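Local atomic coordinates of glycine betaine/carnitine/choline ABC transporter (Staphylococcus aureus subsp. aureus Mu50, PDB entry 3O66), a protein that probably binds a quaternary ammonium compound such as glycine betaine, carnitine or choline as the substrate-binding component of an ABC importer. Residues A[104-110]-A[222-228]. Sequence-based numbering, arbitrary orientation.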
loop_
_atom_site.group_PDB
_atom_site.type_symbol
_atom_site.label_atom_id
_atom_site.label_comp_id
_atom_site.label_asym_id
_atom_site.label_seq_id
_atom_site.Cartn_x
_atom_site.Cartn_y
_atom_site.Cartn_z
ATOM N N GLN A 104 -12.104 -12.814 10.700
ATOM C CA GLN A 104 -11.127 -11.726 10.850
ATOM C C GLN A 104 -11.758 -10.395 10.480
ATOM O O GLN A 104 -12.665 -10.318 9.638
ATOM C CB GLN A 104 -9.898 -11.950 9.977
ATOM C CG GLN A 104 -9.049 -13.177 10.377
ATOM C CD GLN A 104 -7.966 -13.510 9.352
ATOM O OE1 GLN A 104 -7.687 -12.724 8.443
ATOM N NE2 GLN A 104 -7.370 -14.697 9.485
ATOM N N THR A 105 -11.234 -9.342 11.098
ATOM C CA THR A 105 -11.651 -7.996 10.795
ATOM C C THR A 105 -10.610 -7.375 9.870
ATOM O O THR A 105 -9.425 -7.198 10.252
ATOM C CB THR A 105 -11.821 -7.181 12.076
ATOM O OG1 THR A 105 -12.937 -7.708 12.814
ATOM C CG2 THR A 105 -12.050 -5.684 11.766
ATOM N N PHE A 106 -11.043 -7.063 8.656
ATOM C CA PHE A 106 -10.206 -6.291 7.728
ATOM C C PHE A 106 -10.636 -4.841 7.977
ATOM O O PHE A 106 -11.749 -4.475 7.621
ATOM C CB PHE A 106 -10.463 -6.765 6.269
ATOM C CG PHE A 106 -9.430 -6.310 5.262
ATOM C CD1 PHE A 106 -8.566 -7.238 4.670
ATOM C CD2 PHE A 106 -9.351 -4.966 4.872
ATOM C CE1 PHE A 106 -7.610 -6.838 3.722
ATOM C CE2 PHE A 106 -8.424 -4.554 3.911
ATOM C CZ PHE A 106 -7.547 -5.503 3.339
ATOM N N PHE A 107 -9.766 -4.032 8.609
ATOM C CA PHE A 107 -10.162 -2.678 9.069
ATOM C C PHE A 107 -10.415 -1.733 7.916
ATOM O O PHE A 107 -10.001 -1.993 6.768
ATOM C CB PHE A 107 -9.123 -2.090 10.031
ATOM C CG PHE A 107 -9.173 -2.706 11.409
ATOM C CD1 PHE A 107 -9.824 -2.040 12.455
ATOM C CD2 PHE A 107 -8.611 -3.961 11.643
ATOM C CE1 PHE A 107 -9.891 -2.607 13.727
ATOM C CE2 PHE A 107 -8.674 -4.552 12.912
ATOM C CZ PHE A 107 -9.304 -3.874 13.952
ATOM N N ASP A 108 -11.157 -0.668 8.202
ATOM C CA ASP A 108 -11.220 0.474 7.287
ATOM C C ASP A 108 -9.782 0.934 6.995
ATOM O O ASP A 108 -8.902 0.753 7.814
ATOM C CB ASP A 108 -12.026 1.621 7.878
ATOM C CG ASP A 108 -13.540 1.357 7.871
ATOM O OD1 ASP A 108 -14.013 0.380 7.253
ATOM O OD2 ASP A 108 -14.260 2.153 8.496
ATOM N N SER A 109 -9.564 1.528 5.825
ATOM C CA SER A 109 -8.222 1.856 5.390
ATOM C C SER A 109 -7.492 2.865 6.236
ATOM O O SER A 109 -8.095 3.812 6.801
ATOM C CB SER A 109 -8.229 2.310 3.920
ATOM O OG SER A 109 -6.918 2.682 3.478
ATOM N N TYR A 110 -6.191 2.653 6.342
ATOM C CA TYR A 110 -5.282 3.684 6.873
ATOM C C TYR A 110 -5.435 5.056 6.182
ATOM O O TYR A 110 -5.140 6.094 6.781
ATOM C CB TYR A 110 -3.847 3.223 6.718
ATOM C CG TYR A 110 -3.478 2.094 7.646
ATOM C CD1 TYR A 110 -3.590 2.245 9.028
ATOM C CD2 TYR A 110 -2.989 0.885 7.131
ATOM C CE1 TYR A 110 -3.235 1.221 9.876
ATOM C CE2 TYR A 110 -2.636 -0.171 7.957
ATOM C CZ TYR A 110 -2.765 0.006 9.329
ATOM O OH TYR A 110 -2.406 -1.012 10.150
ATOM N N ALA A 222 -4.992 0.105 1.728
ATOM C CA ALA A 222 -4.216 -0.557 2.786
ATOM C C ALA A 222 -4.927 -0.463 4.131
ATOM O O ALA A 222 -5.406 0.641 4.511
ATOM C CB ALA A 222 -2.836 0.114 2.893
ATOM N N SER A 223 -4.962 -1.595 4.856
ATOM C CA SER A 223 -5.605 -1.674 6.179
ATOM C C SER A 223 -4.871 -2.658 7.050
ATOM O O SER A 223 -4.161 -3.522 6.527
ATOM C CB SER A 223 -7.037 -2.210 6.069
ATOM O OG SER A 223 -7.874 -1.430 5.227
ATOM N N ALA A 224 -5.084 -2.546 8.369
ATOM C CA ALA A 224 -4.739 -3.594 9.312
ATOM C C ALA A 224 -5.741 -4.753 9.177
ATOM O O ALA A 224 -6.856 -4.522 8.766
ATOM C CB ALA A 224 -4.831 -3.038 10.710
ATOM N N VAL A 225 -5.312 -5.974 9.518
ATOM C CA VAL A 225 -6.198 -7.137 9.766
ATOM C C VAL A 225 -5.882 -7.688 11.156
ATOM O O VAL A 225 -4.726 -7.731 11.565
ATOM C CB VAL A 225 -6.006 -8.219 8.681
ATOM C CG1 VAL A 225 -6.851 -9.539 8.993
ATOM C CG2 VAL A 225 -6.356 -7.639 7.300
ATOM N N ALA A 226 -6.916 -8.093 11.887
ATOM C CA ALA A 226 -6.742 -8.757 13.169
ATOM C C ALA A 226 -7.723 -9.938 13.187
ATOM O O ALA A 226 -8.821 -9.859 12.604
ATOM C CB ALA A 226 -7.012 -7.804 14.322
ATOM N N THR A 227 -7.340 -11.038 13.831
ATOM C CA THR A 227 -8.319 -12.133 14.037
ATOM C C THR A 227 -9.362 -11.699 15.044
ATOM O O THR A 227 -9.079 -10.917 15.989
ATOM C CB THR A 227 -7.659 -13.418 14.534
ATOM O OG1 THR A 227 -7.102 -13.185 15.836
ATOM C CG2 THR A 227 -6.581 -13.868 13.549
ATOM N N ASN A 228 -10.584 -12.164 14.851
ATOM C CA ASN A 228 -11.637 -11.839 15.806
ATOM C C ASN A 228 -11.468 -12.578 17.146
ATOM O O ASN A 228 -11.933 -12.095 18.196
ATOM C CB ASN A 228 -13.034 -12.006 15.163
ATOM C CG ASN A 228 -13.272 -10.955 14.085
ATOM O OD1 ASN A 228 -12.662 -9.883 14.125
ATOM N ND2 ASN A 228 -14.123 -11.257 13.112
HETATM O O HOH W 1 -6.337 -0.074 8.965
#
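Gln104 packs on Val225 and Thr227, and Tyr110 on Ser223 and Ala224, at the two ends of a contact where the edge strand 104-106 pairs antiparallel with strand 222-227, within one of the two mixed five-stranded sheets of this periplasmic-binding-protein-type fold. The Gln104 side chain, extended beyond CG, crosses Val225 obliquely, with CG 3.9 Å from Thr227 CA and OE1 against Val225 CG1. Next to it Thr105 and Ala226 exchange backbone hydrogen bonds, and Thr105 OG1 donates to a lone pair of Asn228 OD1 (2.6 Å), in the plane of that amide. Phe107 N then bonds Ala224 O. Ser223 OG, anti to its own carbonyl carbon (chi1 -58°), donates to Phe107 O at 2.7 Å from above the carbonyl plane, while also lying beside Phe106 CE2. Water 1 links Ala224 N to Asp108 O and sits over the Tyr110 ring. That ring lies along Ser223 and Ala224, with CE2 3.4 Å from Ala224 N; its hydroxyl bonds Gly67 O, tying the loop to neighbouring strand 65-70. Ala222 O closes the contact as a double acceptor, taking Tyr110 N at 2.8 Å in its carbonyl plane and Ser109 OG tilted 29° from it.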